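Local structure of beta-N-acetylhexosaminidase (Arthrobacter aurescens, 3RCN) at residues A[221-224]-A[225-229]; A[151-154]-A[155-158]; A[184-187]-A[188-191]; A[299-302]-A[303-307]. The protein probably hydrolyses terminal non-reducing N-acetyl-D-hexosamine residues from N-acetyl-beta-D-hexosaminides. One frame throughout, in Å; residues are numbered along the deposited sequence.

Interaction 1 (A[221-224]-A[225-229]); sequences YTQD and DLREI
Arg-227 N donates to Gln-223 O at 2.8 Å, a bond in the first turn of helix 223-235. On one flank of this turn Asp-225 folds back onto Thr-222. Its OD1 accepts the amide Thr-222 N at 3.0 Å. The bond is almost straight (172°), but the donor comes from the anti side and out of the carboxylate plane. The return bond runs from Asp-225 N to Thr-222 OG1, also at 3.0 Å. Thr-222 can accept it because OG1 sits between its own backbone N and carbonyl carbon (chi1 64°). The other carboxylate oxygen, OD2, pairs with Arg-115 of the second subunit. With an alanine here, Thr-222 N would probably lose its OD1 acceptor and Arg-115 of the second subunit its carboxylate partner, leaving only the bond to Thr-222 OG1 of the capping box.

Arg-227 NH1 gives Asp-224 OD1 a weak hydrogen bond of 3.1 Å, part of a salt bridge at the guanidinium edge. The two planes are turned 57° apart. Water 1 joins Arg-227 NH2 to Gln-223 OE1, while Gln-223 NE2 bonds to Gln-185 O. Leu-226 crosses Tyr-221 at about a right angle, and its CD2 lies 3.6 Å from Tyr-221 CB. Tyr-221 OH bonds to Met-152 O. The paired Thr-222 and Asp-225 bonds make a capping box at the start of a TIM-barrel helix.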
loop_
_atom_site.group_PDB
_atom_site.type_symbol
_atom_site.label_atom_id
_atom_site.label_comp_id
_atom_site.label_asym_id
_atom_site.label_seq_id
_atom_site.Cartn_x
_atom_site.Cartn_y
_atom_site.Cartn_z
ATOM N N TYR A 221 -3.165 -14.907 1.973
ATOM C CA TYR A 221 -2.708 -14.478 3.277
ATOM C C TYR A 221 -2.274 -15.680 4.097
ATOM O O TYR A 221 -2.898 -16.726 4.039
ATOM C CB TYR A 221 -3.807 -13.696 3.970
ATOM C CG TYR A 221 -4.429 -12.671 3.047
ATOM C CD1 TYR A 221 -3.743 -11.510 2.699
ATOM C CD2 TYR A 221 -5.689 -12.868 2.510
ATOM C CE1 TYR A 221 -4.315 -10.568 1.849
ATOM C CE2 TYR A 221 -6.267 -11.939 1.661
ATOM C CZ TYR A 221 -5.578 -10.792 1.333
ATOM O OH TYR A 221 -6.157 -9.872 0.486
ATOM N N THR A 222 -1.173 -15.544 4.823
ATOM C CA THR A 222 -0.747 -16.581 5.738
ATOM C C THR A 222 -1.543 -16.326 6.978
ATOM O O THR A 222 -2.256 -15.325 7.063
ATOM C CB THR A 222 0.724 -16.429 6.135
ATOM O OG1 THR A 222 0.881 -15.199 6.849
ATOM C CG2 THR A 222 1.641 -16.449 4.913
ATOM N N GLN A 223 -1.385 -17.192 7.969
ATOM C CA GLN A 223 -2.189 -17.061 9.172
ATOM C C GLN A 223 -1.709 -15.846 9.948
ATOM O O GLN A 223 -2.506 -15.114 10.535
ATOM C CB GLN A 223 -2.148 -18.342 10.004
ATOM C CG GLN A 223 -2.500 -19.581 9.184
ATOM C CD GLN A 223 -3.407 -20.572 9.923
ATOM O OE1 GLN A 223 -3.312 -20.741 11.143
ATOM N NE2 GLN A 223 -4.290 -21.226 9.177
ATOM N N ASP A 224 -0.402 -15.617 9.910
ATOM C CA ASP A 224 0.179 -14.444 10.546
ATOM C C ASP A 224 -0.278 -13.146 9.889
ATOM O O ASP A 224 -0.438 -12.127 10.560
ATOM C CB ASP A 224 1.691 -14.539 10.547
ATOM C CG ASP A 224 2.213 -15.321 11.723
ATOM O OD1 ASP A 224 1.467 -15.429 12.718
ATOM O OD2 ASP A 224 3.365 -15.814 11.657
ATOM N N ASP A 225 -0.495 -13.193 8.577
ATOM C CA ASP A 225 -0.989 -12.041 7.839
ATOM C C ASP A 225 -2.424 -11.730 8.254
ATOM O O ASP A 225 -2.793 -10.568 8.445
ATOM C CB ASP A 225 -0.938 -12.295 6.327
ATOM C CG ASP A 225 0.483 -12.418 5.788
ATOM O OD1 ASP A 225 0.645 -13.136 4.775
ATOM O OD2 ASP A 225 1.430 -11.803 6.349
ATOM N N LEU A 226 -3.236 -12.777 8.381
ATOM C CA LEU A 226 -4.620 -12.597 8.780
ATOM C C LEU A 226 -4.701 -12.105 10.210
ATOM O O LEU A 226 -5.468 -11.208 10.517
ATOM C CB LEU A 226 -5.401 -13.893 8.603
ATOM C CG LEU A 226 -5.502 -14.298 7.134
ATOM C CD1 LEU A 226 -5.992 -15.723 6.987
ATOM C CD2 LEU A 226 -6.405 -13.346 6.411
ATOM N N ARG A 227 -3.896 -12.690 11.085
ATOM C CA ARG A 227 -3.848 -12.237 12.464
ATOM C C ARG A 227 -3.615 -10.732 12.474
ATOM O O ARG A 227 -4.379 -9.982 13.076
ATOM C CB ARG A 227 -2.729 -12.941 13.223
ATOM C CG ARG A 227 -2.973 -14.400 13.493
ATOM C CD ARG A 227 -2.131 -14.897 14.681
ATOM N NE ARG A 227 -2.439 -16.288 15.025
ATOM C CZ ARG A 227 -1.870 -17.345 14.446
ATOM N NH1 ARG A 227 -0.952 -17.172 13.497
ATOM N NH2 ARG A 227 -2.212 -18.577 14.811
ATOM N N GLU A 228 -2.559 -10.302 11.788
ATOM C CA GLU A 228 -2.223 -8.891 11.678
ATOM C C GLU A 228 -3.417 -8.050 11.224
ATOM O O GLU A 228 -3.742 -7.027 11.826
ATOM C CB GLU A 228 -1.036 -8.696 10.730
ATOM C CG GLU A 228 -0.569 -7.237 10.593
ATOM C CD GLU A 228 0.708 -7.069 9.727
ATOM O OE1 GLU A 228 1.100 -8.016 9.013
ATOM O OE2 GLU A 228 1.325 -5.978 9.755
ATOM N N ILE A 229 -4.076 -8.485 10.165
ATOM C CA ILE A 229 -5.199 -7.736 9.644
ATOM C C ILE A 229 -6.295 -7.617 10.700
ATOM O O ILE A 229 -6.890 -6.536 10.860
ATOM C CB ILE A 229 -5.759 -8.402 8.394
ATOM C CG1 ILE A 229 -4.861 -8.096 7.201
ATOM C CG2 ILE A 229 -7.170 -7.911 8.135
ATOM C CD1 ILE A 229 -5.051 -9.033 6.034
HETATM O O HOH W 1 -0.898 -20.605 12.804
#

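Interaction 2 (A[151-154]-A[155-158]); sequences FMPK and DNVL
Pro-153 O accepts Val-157 N at 3.1 Å, and Asn-156 N adds a weak bond to the same oxygen. This is the first turn of helix 154-166 of the catalytic TIM barrel, with Pro-153 at the N-cap position. The next backbone bond runs from Leu-158 N to Lys-154 O.

Selenomethionine Met-152 reaches along the turn. Its CG stands anti to the backbone N (chi1 -179°), which carries the chain towards the helix. There CG lies 3.6 Å from Asn-156 CB and 3.8 Å from Val-157 CG2, so the chain rests on two neighbouring residues of the turn. The Pro-153 ring meets the amide oxygen of Asn-156, with CB 3.6 Å from OD1. Helix 464-471 packs on the Met-152 and Asn-156 side, through Val-467 and Pro-464.

Lys-154 bends at its last two torsions. Its ammonium forms a salt bridge with Glu-228 on helix 223-235. Asp-155 makes a long, weak ion pair with Arg-159 of the second subunit. Water 2 joins the two charged neighbours, accepting from Lys-154 NZ at 2.6 Å and donating to Asp-155 OD2 at 3.2 Å.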
loop_
_atom_site.group_PDB
_atom_site.type_symbol
_atom_site.label_atom_id
_atom_site.label_comp_id
_atom_site.label_asym_id
_atom_site.label_seq_id
_atom_site.Cartn_x
_atom_site.Cartn_y
_atom_site.Cartn_z
ATOM N N PHE A 151 -6.817 -10.779 -5.666
ATOM C CA PHE A 151 -6.065 -10.765 -4.433
ATOM C C PHE A 151 -5.559 -9.359 -4.165
ATOM O O PHE A 151 -4.945 -8.738 -5.035
ATOM C CB PHE A 151 -4.890 -11.731 -4.536
ATOM C CG PHE A 151 -3.955 -11.657 -3.380
ATOM C CD1 PHE A 151 -4.313 -12.196 -2.149
ATOM C CD2 PHE A 151 -2.715 -11.047 -3.517
ATOM C CE1 PHE A 151 -3.459 -12.131 -1.072
ATOM C CE2 PHE A 151 -1.841 -10.973 -2.440
ATOM C CZ PHE A 151 -2.212 -11.516 -1.211
HETATM N N MSE A 152 -5.834 -8.849 -2.970
HETATM C CA MSE A 152 -5.314 -7.548 -2.589
HETATM C C MSE A 152 -4.114 -7.708 -1.651
HETATM O O MSE A 152 -4.215 -8.320 -0.588
HETATM C CB MSE A 152 -6.391 -6.676 -1.951
HETATM C CG MSE A 152 -5.860 -5.301 -1.580
HETATM SE SE MSE A 152 -7.175 -3.998 -0.966
HETATM C CE MSE A 152 -8.034 -3.635 -2.692
ATOM N N PRO A 153 -2.958 -7.176 -2.056
ATOM C CA PRO A 153 -1.801 -7.323 -1.178
ATOM C C PRO A 153 -2.074 -6.732 0.203
ATOM O O PRO A 153 -2.835 -5.769 0.338
ATOM C CB PRO A 153 -0.714 -6.550 -1.912
ATOM C CG PRO A 153 -1.148 -6.599 -3.375
ATOM C CD PRO A 153 -2.629 -6.469 -3.306
ATOM N N LYS A 154 -1.462 -7.342 1.215
ATOM C CA LYS A 154 -1.657 -6.971 2.614
ATOM C C LYS A 154 -1.487 -5.464 2.899
ATOM O O LYS A 154 -2.277 -4.878 3.648
ATOM C CB LYS A 154 -0.713 -7.805 3.479
ATOM C CG LYS A 154 -0.833 -7.574 4.971
ATOM C CD LYS A 154 -0.107 -8.675 5.734
ATOM C CE LYS A 154 1.422 -8.572 5.607
ATOM N NZ LYS A 154 1.970 -7.422 6.378
ATOM N N ASP A 155 -0.458 -4.844 2.313
ATOM C CA ASP A 155 -0.225 -3.403 2.472
ATOM C C ASP A 155 -1.469 -2.572 2.111
ATOM O O ASP A 155 -1.814 -1.602 2.786
ATOM C CB ASP A 155 0.976 -2.942 1.621
ATOM C CG ASP A 155 2.338 -3.369 2.208
ATOM O OD1 ASP A 155 3.351 -3.371 1.451
ATOM O OD2 ASP A 155 2.393 -3.695 3.421
ATOM N N ASN A 156 -2.140 -2.972 1.038
ATOM C CA ASN A 156 -3.326 -2.279 0.562
ATOM C C ASN A 156 -4.570 -2.550 1.414
ATOM O O ASN A 156 -5.381 -1.644 1.642
ATOM C CB ASN A 156 -3.558 -2.613 -0.908
ATOM C CG ASN A 156 -2.367 -2.234 -1.772
ATOM O OD1 ASN A 156 -1.536 -3.076 -2.128
ATOM N ND2 ASN A 156 -2.253 -0.953 -2.071
ATOM N N VAL A 157 -4.706 -3.785 1.896
ATOM C CA VAL A 157 -5.779 -4.127 2.835
ATOM C C VAL A 157 -5.724 -3.259 4.105
ATOM O O VAL A 157 -6.751 -2.753 4.553
ATOM C CB VAL A 157 -5.762 -5.637 3.243
ATOM C CG1 VAL A 157 -6.822 -5.928 4.307
ATOM C CG2 VAL A 157 -5.956 -6.554 2.031
ATOM N N LEU A 158 -4.539 -3.075 4.686
ATOM C CA LEU A 158 -4.457 -2.323 5.932
ATOM C C LEU A 158 -4.793 -0.871 5.650
ATOM O O LEU A 158 -5.362 -0.175 6.503
ATOM C CB LEU A 158 -3.076 -2.429 6.557
ATOM C CG LEU A 158 -2.573 -3.856 6.742
ATOM C CD1 LEU A 158 -1.094 -3.889 7.126
ATOM C CD2 LEU A 158 -3.443 -4.579 7.778
HETATM O O HOH W 2 2.418 -4.817 6.369
#

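Interaction 3 (A[184-187]-A[188-191]); sequences MQIN and RYPK
Ile-186 and Tyr-189 stand at the two ends of a tight turn and meet through a branch and a ring. The methyl CG2 of Ile-186 approaches the ring obliquely, 4.3 Å from Tyr-189 CD2. It is placed there because CG2 stands anti to the isoleucine's backbone N while CG1 takes the position beside that N. The touch is light. Arg-188 comes at the same ring from over one face. Its CG stands 3.9 Å above the plane, offset toward the rim, so the aliphatic start of the chain does the covering. Beyond it the arginine bends at chi3. Pro-190 turns away, and its CG lies 4.1 Å from Asn-187 O.

The backbone between them is a beta turn. Asn-187 and Arg-188, its two central residues, have right-handed helical angles, as in a type I turn. Tyr-189 N closes it on Ile-186 O with a weak bond of 3.2 Å. Water 3 bridges the mouth, accepting from Ile-186 N at 2.7 Å and donating weakly to Tyr-189 O.

The loop lies at the surface between strand 181-182 and helix 191-194. Helix 288-304 holds it from one side: Glu-300 accepts Asn-187 N and Arg-188 N, Asn-296 bonds to Tyr-189 OH, and Phe-293 stacks on the tyrosine ring. Tyr-257 meets that ring edge-to-face, and Gln-223 at the start of helix 223-235 touches Asn-187.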
loop_
_atom_site.group_PDB
_atom_site.type_symbol
_atom_site.label_atom_id
_atom_site.label_comp_id
_atom_site.label_asym_id
_atom_site.label_seq_id
_atom_site.Cartn_x
_atom_site.Cartn_y
_atom_site.Cartn_z
HETATM N N MSE A 184 -6.929 -18.068 1.885
HETATM C CA MSE A 184 -6.538 -18.300 3.264
HETATM C C MSE A 184 -5.744 -19.588 3.467
HETATM O O MSE A 184 -6.197 -20.682 3.141
HETATM C CB MSE A 184 -7.749 -18.254 4.186
HETATM C CG MSE A 184 -7.344 -18.350 5.636
HETATM SE SE MSE A 184 -8.836 -18.726 6.828
HETATM C CE MSE A 184 -7.816 -18.848 8.492
ATOM N N GLN A 185 -4.552 -19.443 4.016
ATOM C CA GLN A 185 -3.693 -20.582 4.263
ATOM C C GLN A 185 -4.263 -21.439 5.390
ATOM O O GLN A 185 -4.573 -20.929 6.474
ATOM C CB GLN A 185 -2.296 -20.098 4.611
ATOM C CG GLN A 185 -1.423 -21.115 5.291
ATOM C CD GLN A 185 -0.115 -20.495 5.756
ATOM O OE1 GLN A 185 0.942 -20.708 5.140
ATOM N NE2 GLN A 185 -0.178 -19.710 6.843
ATOM N N ILE A 186 -4.427 -22.732 5.108
ATOM C CA ILE A 186 -4.902 -23.701 6.091
ATOM C C ILE A 186 -3.820 -24.755 6.275
ATOM O O ILE A 186 -3.388 -25.397 5.317
ATOM C CB ILE A 186 -6.196 -24.404 5.644
ATOM C CG1 ILE A 186 -7.308 -23.401 5.353
ATOM C CG2 ILE A 186 -6.666 -25.356 6.714
ATOM C CD1 ILE A 186 -7.791 -22.666 6.571
ATOM N N ASN A 187 -3.381 -24.919 7.514
ATOM C CA ASN A 187 -2.246 -25.772 7.831
ATOM C C ASN A 187 -2.482 -27.243 7.505
ATOM O O ASN A 187 -1.569 -27.941 7.079
ATOM C CB ASN A 187 -1.854 -25.613 9.311
ATOM C CG ASN A 187 -1.321 -24.211 9.647
ATOM O OD1 ASN A 187 -0.677 -23.541 8.819
ATOM N ND2 ASN A 187 -1.593 -23.765 10.873
ATOM N N ARG A 188 -3.707 -27.717 7.700
ATOM C CA ARG A 188 -4.002 -29.123 7.473
ATOM C C ARG A 188 -4.130 -29.440 5.994
ATOM O O ARG A 188 -3.888 -30.568 5.567
ATOM C CB ARG A 188 -5.277 -29.534 8.215
ATOM C CG ARG A 188 -5.647 -31.005 8.065
ATOM C CD ARG A 188 -7.004 -31.271 8.681
ATOM N NE ARG A 188 -6.999 -30.967 10.109
ATOM C CZ ARG A 188 -7.189 -31.868 11.068
ATOM N NH1 ARG A 188 -7.427 -33.143 10.760
ATOM N NH2 ARG A 188 -7.154 -31.488 12.338
ATOM N N TYR A 189 -4.509 -28.437 5.212
ATOM C CA TYR A 189 -4.800 -28.648 3.798
ATOM C C TYR A 189 -3.972 -27.722 2.896
ATOM O O TYR A 189 -4.522 -26.819 2.258
ATOM C CB TYR A 189 -6.293 -28.434 3.542
ATOM C CG TYR A 189 -7.212 -29.389 4.291
ATOM C CD1 TYR A 189 -6.999 -30.764 4.258
ATOM C CD2 TYR A 189 -8.294 -28.912 5.031
ATOM C CE1 TYR A 189 -7.830 -31.636 4.931
ATOM C CE2 TYR A 189 -9.127 -29.773 5.706
ATOM C CZ TYR A 189 -8.897 -31.138 5.653
ATOM O OH TYR A 189 -9.737 -32.005 6.321
ATOM N N PRO A 190 -2.655 -27.974 2.810
ATOM C CA PRO A 190 -1.700 -27.069 2.152
ATOM C C PRO A 190 -2.068 -26.739 0.715
ATOM O O PRO A 190 -1.711 -25.664 0.265
ATOM C CB PRO A 190 -0.384 -27.859 2.169
ATOM C CG PRO A 190 -0.569 -28.898 3.241
ATOM C CD PRO A 190 -2.023 -29.238 3.222
ATOM N N LYS A 191 -2.759 -27.634 0.012
ATOM C CA LYS A 191 -3.066 -27.409 -1.404
ATOM C C LYS A 191 -4.083 -26.300 -1.609
ATOM O O LYS A 191 -4.224 -25.784 -2.719
ATOM C CB LYS A 191 -3.596 -28.682 -2.080
ATOM C CG LYS A 191 -2.669 -29.873 -2.038
ATOM C CD LYS A 191 -1.590 -29.763 -3.081
ATOM C CE LYS A 191 -0.792 -31.045 -3.117
ATOM N NZ LYS A 191 -1.698 -32.217 -2.959
HETATM O O HOH W 3 -3.582 -23.681 2.680
#

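Interaction 4 (A[299-302]-A[303-307]); sequences DEVV and EIFPS
Phe-305 carries CG beside its backbone N and anti to its carbonyl carbon (chi1 -57°), while Val-301 CG1 stands anti to the valine N (chi1 169°). These two settings bring the ring back along the helix, and Phe-305 CD1 comes 3.8 Å from Val-301 CG1. The pair closes the C-terminal end of helix 288-304, one of the helices of the catalytic TIM barrel. Phe-305 is the first residue to leave helical backbone angles.

Its amide still belongs to the helix. Phe-305 N donates to Val-301 O at 2.9 Å, in a nearly straight bond (177°). The same carbonyl oxygen lies in the plane of the phenylalanine ring, at its edge, with Val-301 O 3.3 Å from Phe-305 CD1. One bond and one ring edge thus converge on Val-301 O. Ile-304 covers one face of the ring: its CG2 stands 3.7 Å above the plane, offset toward the rim. Strand 239-243 also meets the ring, through Val-240 and Pro-242.

Two residues earlier, Glu-303 N makes weak bonds to Asp-299 O and Glu-300 O. Glu-300 OE1 accepts from Gln-223 NE2, and Asp-299 OD1 bonds to His-354 and His-358. Past the helix end, Arg-360 NH1 collects Phe-305 O and Ser-307 O. One residue back from Phe-305, Ile-304 N donates to Glu-300 O at 3.1 Å, and Ile-304 CG1 lies 3.3 Å from that same oxygen.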
loop_
_atom_site.group_PDB
_atom_site.type_symbol
_atom_site.label_atom_id
_atom_site.label_comp_id
_atom_site.label_asym_id
_atom_site.label_seq_id
_atom_site.Cartn_x
_atom_site.Cartn_y
_atom_site.Cartn_z
ATOM N N ASP A 299 -12.266 -24.784 11.943
ATOM C CA ASP A 299 -11.503 -24.873 13.184
ATOM C C ASP A 299 -10.346 -23.893 13.140
ATOM O O ASP A 299 -10.062 -23.215 14.121
ATOM C CB ASP A 299 -10.933 -26.276 13.384
ATOM C CG ASP A 299 -11.958 -27.267 13.899
ATOM O OD1 ASP A 299 -12.966 -26.832 14.496
ATOM O OD2 ASP A 299 -11.750 -28.486 13.712
ATOM N N GLU A 300 -9.660 -23.818 12.007
ATOM C CA GLU A 300 -8.570 -22.857 11.896
ATOM C C GLU A 300 -9.096 -21.433 11.779
ATOM O O GLU A 300 -8.563 -20.530 12.416
ATOM C CB GLU A 300 -7.600 -23.225 10.770
ATOM C CG GLU A 300 -6.943 -24.574 11.039
ATOM C CD GLU A 300 -5.789 -24.891 10.112
ATOM O OE1 GLU A 300 -5.014 -23.961 9.774
ATOM O OE2 GLU A 300 -5.651 -26.080 9.730
ATOM N N VAL A 301 -10.158 -21.236 11.003
ATOM C CA VAL A 301 -10.746 -19.905 10.875
ATOM C C VAL A 301 -11.039 -19.319 12.245
ATOM O O VAL A 301 -10.725 -18.167 12.531
ATOM C CB VAL A 301 -12.069 -19.933 10.111
ATOM C CG1 VAL A 301 -12.792 -18.582 10.242
ATOM C CG2 VAL A 301 -11.842 -20.309 8.664
ATOM N N VAL A 302 -11.632 -20.138 13.098
ATOM C CA VAL A 302 -12.134 -19.669 14.378
ATOM C C VAL A 302 -11.001 -19.333 15.345
ATOM O O VAL A 302 -11.155 -18.501 16.242
ATOM C CB VAL A 302 -13.155 -20.685 14.946
ATOM C CG1 VAL A 302 -12.819 -21.105 16.375
ATOM C CG2 VAL A 302 -14.539 -20.116 14.831
ATOM N N GLU A 303 -9.855 -19.971 15.133
ATOM C CA GLU A 303 -8.629 -19.650 15.855
ATOM C C GLU A 303 -8.061 -18.266 15.452
ATOM O O GLU A 303 -7.577 -17.511 16.296
ATOM C CB GLU A 303 -7.592 -20.754 15.617
ATOM C CG GLU A 303 -6.345 -20.634 16.472
ATOM C CD GLU A 303 -6.659 -20.681 17.958
ATOM O OE1 GLU A 303 -7.601 -21.413 18.336
ATOM O OE2 GLU A 303 -5.973 -19.981 18.744
ATOM N N ILE A 304 -8.115 -17.954 14.158
ATOM C CA ILE A 304 -7.624 -16.683 13.624
ATOM C C ILE A 304 -8.543 -15.473 13.857
ATOM O O ILE A 304 -8.088 -14.422 14.309
ATOM C CB ILE A 304 -7.365 -16.796 12.101
ATOM C CG1 ILE A 304 -6.469 -18.004 11.782
ATOM C CG2 ILE A 304 -6.807 -15.499 11.564
ATOM C CD1 ILE A 304 -5.191 -18.043 12.589
ATOM N N PHE A 305 -9.826 -15.632 13.525
ATOM C CA PHE A 305 -10.835 -14.568 13.616
ATOM C C PHE A 305 -11.711 -14.718 14.859
ATOM O O PHE A 305 -12.516 -15.648 14.950
ATOM C CB PHE A 305 -11.760 -14.601 12.391
ATOM C CG PHE A 305 -11.048 -14.469 11.085
ATOM C CD1 PHE A 305 -10.509 -15.582 10.459
ATOM C CD2 PHE A 305 -10.906 -13.228 10.481
ATOM C CE1 PHE A 305 -9.837 -15.454 9.250
ATOM C CE2 PHE A 305 -10.231 -13.091 9.277
ATOM C CZ PHE A 305 -9.701 -14.200 8.650
ATOM N N PRO A 306 -11.571 -13.789 15.810
ATOM C CA PRO A 306 -12.356 -13.670 17.046
ATOM C C PRO A 306 -13.835 -13.307 16.838
ATOM O O PRO A 306 -14.618 -13.452 17.763
ATOM C CB PRO A 306 -11.631 -12.561 17.809
ATOM C CG PRO A 306 -10.977 -11.754 16.751
ATOM C CD PRO A 306 -10.539 -12.745 15.719
ATOM N N SER A 307 -14.203 -12.846 15.649
ATOM C CA SER A 307 -15.552 -12.353 15.349
ATOM C C SER A 307 -16.730 -13.274 15.770
ATOM O O SER A 307 -16.729 -14.469 15.468
ATOM C CB SER A 307 -15.640 -12.111 13.842
ATOM O OG SER A 307 -16.973 -11.901 13.418
#

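In the fold
All four contacts belong to the catalytic TIM barrel. Along the chain the order is interaction 2, 3, 1, 4. Interactions 2 and 1 begin the helices of consecutive beta-alpha-beta crossovers; interaction 4 ends helix 288-304, which leads to strand 309-313. Interaction 1 is the hub, touching the other three, with centres 11 to 13 Å away. Interactions 3 and 4, 14 Å between centres, meet through Glu-300. Interaction 2 is about 20 Å from both by centres and does not touch them. Interactions 1 and 2 also meet the second subunit, so these two helix starts take part in the dimer interface. All lie away from the predicted proton donor.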